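Long-range contacts in PDZ domain protein (Parabacteroides distasonis, PDB 4L8N), which is of unknown function, but carries PDZ domains, which in other proteins commonly bind peptides, together with a DUF4136 domain, and binds magnesium: residues K28-S33 with Y48-E53; E52-V57 with Q69-A74; R76-L81 with L94-C99. One frame throughout, in Å; residues are numbered along the deposited sequence.

Interaction 1 of 3, residues K28-S33 with Y48-E53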
# COMPACT_ATOMS: atom_id res chain seq x y z
N LYS A 28 28.06 -3.88 -9.85
CA LYS A 28 29.00 -4.92 -9.41
C LYS A 28 28.21 -6.19 -9.12
O LYS A 28 27.02 -6.05 -8.83
CB LYS A 28 29.76 -4.48 -8.14
CG LYS A 28 30.65 -3.26 -8.32
CD LYS A 28 31.23 -2.84 -7.00
CE LYS A 28 32.06 -1.59 -7.10
NZ LYS A 28 32.35 -1.03 -5.76
N PRO A 29 28.79 -7.41 -9.17
CA PRO A 29 27.99 -8.59 -8.80
C PRO A 29 27.70 -8.63 -7.29
O PRO A 29 28.60 -8.39 -6.49
CB PRO A 29 28.86 -9.78 -9.24
CG PRO A 29 30.04 -9.20 -9.95
CD PRO A 29 30.18 -7.79 -9.50
N VAL A 30 26.44 -8.88 -6.92
CA VAL A 30 25.96 -9.00 -5.53
C VAL A 30 25.37 -10.39 -5.40
O VAL A 30 24.46 -10.73 -6.16
CB VAL A 30 24.95 -7.88 -5.09
CG1 VAL A 30 24.27 -8.22 -3.76
CG2 VAL A 30 25.62 -6.51 -5.01
N ILE A 31 25.88 -11.18 -4.45
CA ILE A 31 25.46 -12.55 -4.19
C ILE A 31 24.07 -12.57 -3.59
O ILE A 31 23.85 -11.96 -2.55
CB ILE A 31 26.49 -13.27 -3.27
CG1 ILE A 31 27.95 -13.00 -3.65
CG2 ILE A 31 26.15 -14.73 -3.04
CD1 ILE A 31 28.49 -13.61 -4.80
N LYS A 32 23.15 -13.35 -4.20
CA LYS A 32 21.76 -13.51 -3.78
C LYS A 32 21.53 -14.77 -2.94
O LYS A 32 20.67 -14.77 -2.03
CB LYS A 32 20.85 -13.59 -5.02
CG LYS A 32 20.65 -12.29 -5.77
CD LYS A 32 19.48 -12.41 -6.75
CE LYS A 32 19.72 -13.37 -7.90
NZ LYS A 32 18.44 -13.72 -8.56
N SER A 33 22.19 -15.87 -3.30
CA SER A 33 22.03 -17.13 -2.60
C SER A 33 23.25 -17.99 -2.77
O SER A 33 23.91 -17.93 -3.80
CB SER A 33 20.80 -17.89 -3.09
OG SER A 33 21.10 -18.58 -4.29
N TYR A 48 24.55 -11.38 -0.07
CA TYR A 48 24.65 -9.92 -0.20
C TYR A 48 26.11 -9.45 -0.23
O TYR A 48 26.36 -8.25 -0.27
CB TYR A 48 23.76 -9.15 0.83
CG TYR A 48 22.36 -9.76 0.89
CD1 TYR A 48 21.61 -9.96 -0.27
CD2 TYR A 48 21.84 -10.25 2.09
CE1 TYR A 48 20.39 -10.63 -0.24
CE2 TYR A 48 20.61 -10.90 2.13
CZ TYR A 48 19.88 -11.08 0.97
OH TYR A 48 18.66 -11.71 1.01
N ASP A 49 27.06 -10.40 -0.36
CA ASP A 49 28.47 -10.09 -0.58
C ASP A 49 28.60 -9.41 -1.92
O ASP A 49 27.84 -9.75 -2.84
CB ASP A 49 29.35 -11.37 -0.56
CG ASP A 49 29.89 -11.81 0.78
OD1 ASP A 49 29.64 -11.09 1.78
OD2 ASP A 49 30.56 -12.87 0.84
N VAL A 50 29.55 -8.44 -2.01
CA VAL A 50 29.82 -7.70 -3.24
C VAL A 50 31.15 -8.16 -3.82
O VAL A 50 32.19 -8.07 -3.16
CB VAL A 50 29.81 -6.17 -3.00
CG1 VAL A 50 30.25 -5.41 -4.25
CG2 VAL A 50 28.43 -5.70 -2.56
N ILE A 51 31.12 -8.67 -5.07
CA ILE A 51 32.35 -9.06 -5.76
C ILE A 51 33.00 -7.77 -6.30
O ILE A 51 32.46 -7.12 -7.20
CB ILE A 51 32.13 -10.11 -6.88
CG1 ILE A 51 31.46 -11.40 -6.32
CG2 ILE A 51 33.45 -10.40 -7.62
CD1 ILE A 51 31.12 -12.42 -7.35
N GLU A 52 34.12 -7.37 -5.68
CA GLU A 52 34.83 -6.16 -6.04
C GLU A 52 35.82 -6.43 -7.17
O GLU A 52 35.92 -5.63 -8.11
CB GLU A 52 35.56 -5.55 -4.83
CG GLU A 52 34.63 -5.05 -3.73
CD GLU A 52 33.95 -3.71 -3.96
OE1 GLU A 52 34.31 -3.01 -4.93
OE2 GLU A 52 33.07 -3.36 -3.15
N GLU A 53 36.58 -7.53 -7.06
CA GLU A 53 37.58 -7.94 -8.05
C GLU A 53 37.49 -9.44 -8.28
O GLU A 53 37.13 -10.19 -7.38
CB GLU A 53 39.03 -7.57 -7.64
CG GLU A 53 39.26 -6.18 -7.06
CD GLU A 53 40.67 -5.89 -6.55
OE1 GLU A 53 41.51 -6.82 -6.50
OE2 GLU A 53 40.93 -4.71 -6.19
O HOH W 1 17.91 -13.15 -1.51

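Interaction 2 of 3, residues E52-V57 with Q69-A74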
# COMPACT_ATOMS: atom_id res chain seq x y z
N GLU A 52 34.12 -7.37 -5.68
CA GLU A 52 34.83 -6.16 -6.04
C GLU A 52 35.82 -6.43 -7.17
O GLU A 52 35.92 -5.63 -8.11
CB GLU A 52 35.56 -5.55 -4.83
CG GLU A 52 34.63 -5.05 -3.73
CD GLU A 52 33.95 -3.71 -3.96
OE1 GLU A 52 34.31 -3.01 -4.93
OE2 GLU A 52 33.07 -3.36 -3.15
N GLU A 53 36.58 -7.53 -7.06
CA GLU A 53 37.58 -7.94 -8.05
C GLU A 53 37.49 -9.44 -8.28
O GLU A 53 37.13 -10.19 -7.38
CB GLU A 53 39.03 -7.57 -7.64
CG GLU A 53 39.26 -6.18 -7.06
CD GLU A 53 40.67 -5.89 -6.55
OE1 GLU A 53 41.51 -6.82 -6.50
OE2 GLU A 53 40.93 -4.71 -6.19
N ILE A 54 37.83 -9.85 -9.51
CA ILE A 54 37.91 -11.26 -9.91
C ILE A 54 39.36 -11.50 -10.33
O ILE A 54 39.89 -10.78 -11.18
CB ILE A 54 36.89 -11.64 -11.02
CG1 ILE A 54 35.44 -11.24 -10.62
CG2 ILE A 54 37.01 -13.13 -11.40
CD1 ILE A 54 34.39 -11.21 -11.77
N ASN A 55 40.03 -12.47 -9.68
CA ASN A 55 41.42 -12.87 -9.94
C ASN A 55 42.39 -11.66 -10.02
O ASN A 55 43.37 -11.69 -10.77
CB ASN A 55 41.52 -13.73 -11.22
CG ASN A 55 40.88 -15.09 -11.11
OD1 ASN A 55 41.05 -15.81 -10.12
ND2 ASN A 55 40.18 -15.48 -12.16
N GLY A 56 42.10 -10.63 -9.22
CA GLY A 56 42.90 -9.41 -9.15
C GLY A 56 42.39 -8.25 -9.99
O GLY A 56 42.83 -7.11 -9.76
N VAL A 57 41.50 -8.51 -10.97
CA VAL A 57 40.97 -7.43 -11.82
C VAL A 57 39.64 -6.86 -11.25
O VAL A 57 38.67 -7.60 -11.09
CB VAL A 57 40.86 -7.77 -13.35
CG1 VAL A 57 40.26 -9.14 -13.61
CG2 VAL A 57 40.10 -6.68 -14.12
N GLN A 69 31.95 -15.20 -17.72
CA GLN A 69 33.09 -15.93 -18.30
C GLN A 69 34.31 -15.82 -17.39
O GLN A 69 35.04 -16.80 -17.24
CB GLN A 69 33.44 -15.43 -19.72
CG GLN A 69 32.43 -15.83 -20.81
CD GLN A 69 31.14 -15.03 -20.78
OE1 GLN A 69 31.13 -13.81 -20.59
NE2 GLN A 69 30.02 -15.72 -20.96
N LEU A 70 34.53 -14.62 -16.81
CA LEU A 70 35.64 -14.32 -15.91
C LEU A 70 35.49 -15.04 -14.58
O LEU A 70 36.49 -15.36 -13.93
CB LEU A 70 35.73 -12.81 -15.69
CG LEU A 70 37.13 -12.21 -15.77
CD1 LEU A 70 37.65 -12.21 -17.19
CD2 LEU A 70 37.14 -10.80 -15.22
N LEU A 71 34.24 -15.31 -14.18
CA LEU A 71 33.89 -16.03 -12.96
C LEU A 71 34.02 -17.53 -13.14
O LEU A 71 34.24 -18.24 -12.15
CB LEU A 71 32.48 -15.67 -12.48
CG LEU A 71 32.38 -14.44 -11.60
CD1 LEU A 71 30.94 -14.06 -11.38
CD2 LEU A 71 33.10 -14.64 -10.26
N ASN A 72 33.90 -18.03 -14.39
CA ASN A 72 34.06 -19.45 -14.72
C ASN A 72 35.17 -19.60 -15.79
O ASN A 72 34.85 -19.86 -16.96
CB ASN A 72 32.74 -20.07 -15.17
CG ASN A 72 32.78 -21.58 -15.16
OD1 ASN A 72 32.51 -22.24 -14.14
ND2 ASN A 72 33.13 -22.17 -16.29
N PRO A 73 36.47 -19.40 -15.44
CA PRO A 73 37.53 -19.51 -16.46
C PRO A 73 37.71 -20.93 -16.98
O PRO A 73 37.31 -21.90 -16.32
CB PRO A 73 38.79 -19.02 -15.74
CG PRO A 73 38.32 -18.36 -14.49
CD PRO A 73 37.06 -19.08 -14.12
N ALA A 74 38.29 -21.06 -18.19
CA ALA A 74 38.53 -22.36 -18.81
C ALA A 74 39.73 -23.06 -18.15
O ALA A 74 39.55 -24.09 -17.48
CB ALA A 74 38.74 -22.21 -20.31

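Interaction 3 of 3, residues R76-L81 with L94-C99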
# COMPACT_ATOMS: atom_id res chain seq x y z
N ARG A 76 41.84 -21.97 -15.58
CA ARG A 76 41.84 -21.86 -14.12
C ARG A 76 40.75 -22.76 -13.53
O ARG A 76 39.77 -23.07 -14.22
CB ARG A 76 41.62 -20.38 -13.71
CG ARG A 76 42.12 -20.04 -12.31
CD ARG A 76 42.13 -18.56 -12.01
NE ARG A 76 42.42 -18.31 -10.60
CZ ARG A 76 43.64 -18.14 -10.08
NH1 ARG A 76 44.71 -18.16 -10.87
NH2 ARG A 76 43.79 -17.95 -8.78
N ASN A 77 40.92 -23.18 -12.26
CA ASN A 77 39.93 -24.00 -11.56
C ASN A 77 39.45 -23.34 -10.25
O ASN A 77 38.28 -23.50 -9.88
CB ASN A 77 40.45 -25.40 -11.28
CG ASN A 77 39.70 -26.46 -12.04
OD1 ASN A 77 39.03 -26.20 -13.05
ND2 ASN A 77 39.80 -27.70 -11.58
N ASP A 78 40.36 -22.61 -9.57
CA ASP A 78 40.08 -21.90 -8.33
C ASP A 78 40.03 -20.41 -8.62
O ASP A 78 41.01 -19.87 -9.13
CB ASP A 78 41.13 -22.25 -7.25
CG ASP A 78 40.91 -23.58 -6.51
OD1 ASP A 78 40.08 -24.40 -6.98
OD2 ASP A 78 41.59 -23.81 -5.48
N VAL A 79 38.88 -19.76 -8.34
CA VAL A 79 38.68 -18.32 -8.59
C VAL A 79 38.93 -17.53 -7.31
O VAL A 79 38.24 -17.75 -6.31
CB VAL A 79 37.29 -17.97 -9.21
CG1 VAL A 79 37.33 -16.62 -9.91
CG2 VAL A 79 36.82 -19.05 -10.17
N LEU A 80 39.91 -16.62 -7.36
CA LEU A 80 40.24 -15.72 -6.26
C LEU A 80 39.33 -14.49 -6.34
O LEU A 80 39.30 -13.78 -7.36
CB LEU A 80 41.73 -15.32 -6.25
CG LEU A 80 42.18 -14.46 -5.06
CD1 LEU A 80 41.97 -15.18 -3.72
CD2 LEU A 80 43.62 -14.03 -5.20
N LEU A 81 38.57 -14.25 -5.26
CA LEU A 81 37.62 -13.15 -5.21
C LEU A 81 37.98 -12.12 -4.16
O LEU A 81 38.43 -12.46 -3.07
CB LEU A 81 36.23 -13.74 -4.91
CG LEU A 81 35.20 -13.82 -6.04
CD1 LEU A 81 35.77 -14.38 -7.33
CD2 LEU A 81 34.00 -14.65 -5.60
N LEU A 94 39.33 -17.49 -1.85
CA LEU A 94 39.58 -18.41 -2.95
C LEU A 94 38.41 -19.41 -3.04
O LEU A 94 38.22 -20.25 -2.14
CB LEU A 94 40.91 -19.15 -2.80
CG LEU A 94 41.29 -20.05 -3.98
CD1 LEU A 94 41.82 -19.24 -5.15
CD2 LEU A 94 42.30 -21.08 -3.56
N VAL A 95 37.65 -19.33 -4.14
CA VAL A 95 36.50 -20.21 -4.32
C VAL A 95 36.85 -21.35 -5.28
O VAL A 95 37.15 -21.11 -6.45
CB VAL A 95 35.23 -19.42 -4.74
CG1 VAL A 95 34.06 -20.34 -5.07
CG2 VAL A 95 34.83 -18.43 -3.67
N LYS A 96 36.77 -22.59 -4.78
CA LYS A 96 36.99 -23.80 -5.57
C LYS A 96 35.73 -24.04 -6.41
O LYS A 96 34.63 -23.64 -5.99
CB LYS A 96 37.37 -25.00 -4.67
CG LYS A 96 38.64 -24.75 -3.83
CD LYS A 96 39.32 -26.00 -3.27
CE LYS A 96 40.70 -25.65 -2.75
NZ LYS A 96 41.51 -26.85 -2.39
N LYS A 97 35.88 -24.62 -7.60
CA LYS A 97 34.75 -24.87 -8.49
C LYS A 97 34.08 -26.18 -8.16
O LYS A 97 34.70 -27.09 -7.59
CB LYS A 97 35.18 -24.85 -9.97
CG LYS A 97 34.48 -23.79 -10.81
CD LYS A 97 34.92 -23.83 -12.27
CE LYS A 97 36.13 -23.00 -12.60
NZ LYS A 97 36.53 -23.16 -14.03
N ASP A 98 32.80 -26.29 -8.53
CA ASP A 98 32.05 -27.51 -8.33
C ASP A 98 31.75 -28.06 -9.71
O ASP A 98 31.00 -27.47 -10.50
CB ASP A 98 30.80 -27.28 -7.46
CG ASP A 98 31.14 -26.77 -6.07
OD1 ASP A 98 32.00 -27.40 -5.39
OD2 ASP A 98 30.57 -25.72 -5.67
N CYS A 99 32.43 -29.17 -10.02
CA CYS A 99 32.40 -29.80 -11.31
C CYS A 99 31.74 -31.15 -11.26
O CYS A 99 31.79 -31.83 -10.23
CB CYS A 99 33.81 -29.90 -11.86
SG CYS A 99 34.84 -28.45 -11.51

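Interaction 1 of 3, residues K28-S33 with Y48-E53
K28 turns its CG beside the backbone N (chi1 -63°) and then runs fully extended, while E52 bends at chi2 (-78°), bringing K28 NZ to 2.9 Å from E52 OE1 in a salt bridge. NZ meets OE1 on the syn side, 20° out of the carboxylate plane, and E52 OE2 is hydrogen-bonded to S84 OG. The aliphatic part of K28 crosses V50, with K28 CD 3.9 Å from V50 CG1. Cut back to an alanine here, the side chain is likely to leave E52 OE1 without its charged mate and V50 CG1 less covered. The strands run roughly antiparallel and are joined through the single bridge V30-V50, as where a PDZ barrel closes. I51 N donates to P29 O (2.9 Å), I31 N to D49 O (2.9 Å) and Y48 N to I31 O (2.6 Å). P29 has no N-H to give, but here only its carbonyl is needed, while its ring packs on I51 CB. V30 CG2 meets V50 CG2 at 3.8 Å, whereas I31 and I51 cross at about a right angle, their CD1 atoms 3.9 Å apart, next to F14. A water links K32 O with Y48 OH.

Interaction 2 of 3, residues E52-V57 with Q69-A74
I54 meets L70 and L71 of helix 67-71 with two branches. Its CG2 rests 3.4 Å from L70 O, against the backbone, while CD1 reaches L71 CG at 3.8 Å, the two side chains crossing at about a right angle. With CG1 beside the backbone N (chi1 -53°), the two arms diverge, one to each leucine; a beta-branched residue is well suited to such a double contact. V57 adds a second apolar touch, its CG1 lying 3.9 Å from L70 CD2. N55 stands at the margin, where its ND2 comes within 4.1 Å of P73 CG, a van der Waals approach to the proline ring. What places these groups is the type I' turn from I54 to V57, which joins strands 50-54 and 57-58 in a tight hairpin. I54 N donates to V57 O (2.9 Å) and V57 N to I54 O (2.8 Å), so I54 and V57 are clamped together and both face L70. The turn needs positive phi at its two middle residues: N55 tolerates this well, and at G56 (phi 97°) a CB would press on the preceding carbonyl oxygen. Helix 67-71 probably corresponds to the second helix of the PDZ fold, which in relatives flanks the peptide groove. Further out, N55 OD1 accepts a hydrogen bond from L80 N, fixing the asparagine amide beside strand 78-84. On the inner side L71 packs on L81 and on Y16 of strand 8-18. I54 and P73 both touch V79, and V57 leans on V62.

Interaction 3 of 3, residues R76-L81 with L94-C99
D78 and K96 lie side by side and point the same way, so the carboxylate runs along the lysine's methylenes: D78 OD2 is 3.4 Å from K96 CE. The opposite charges probably attract, but K96 NZ stays 4.3 Å from D78 OD2, beyond a salt bridge. L94 meets D78 at about a right angle, its CD1 lying 3.7 Å from D78 CB. The same methyl extends to L80, where L94 CD1 and L80 CB are 4.1 Å apart. This partly exposed face of the hairpin suits the charged ends of D78 and K96, while L94 lays its methyls on the carbons of D78 and L80. V79 and V95 turn to the opposite, buried face, where compact branched residues fit, and form an antiparallel hydrogen-bonded pair: V79 N donates to V95 O (2.9 Å) and V95 N to V79 O (2.7 Å). K97 takes a different course. A bend at its third torsion (chi3 -88°) carries NZ back across N77 to R76 O, 3.2 Å away, and the ammonium also bonds P73 O; two carbonyls therefore hold it. Strand 78-84 is flanked on its other edge by strand 50-54, with V79 touching I54 and L81 touching I51. V95 packs against A40 of helix 39-43, and K97 lies on C10 of strand 8-18.

How the interactions relate
All three interactions belong to the PDZ domain near the start of the chain and share one antiparallel sheet. They come in order: interaction 2 begins on residues 52-53, where interaction 1 ends, and interaction 3 follows after helix 67-71. Their centres lie about 13 Å (1 and 2), 15 Å (1 and 3) and 9 Å (2 and 3) apart. Strand 50-54 serves interactions 1 and 2 and neighbours strand 78-84 of interaction 3; N55 N and L80 O, 2.8 Å apart, probably form a hydrogen bond that ties interaction 2 to interaction 3. I51 touches both L71 and L81, so barrel closure, helix packing and the hairpin of strands 78-84 and 91-101 meet in one hydrophobic interior.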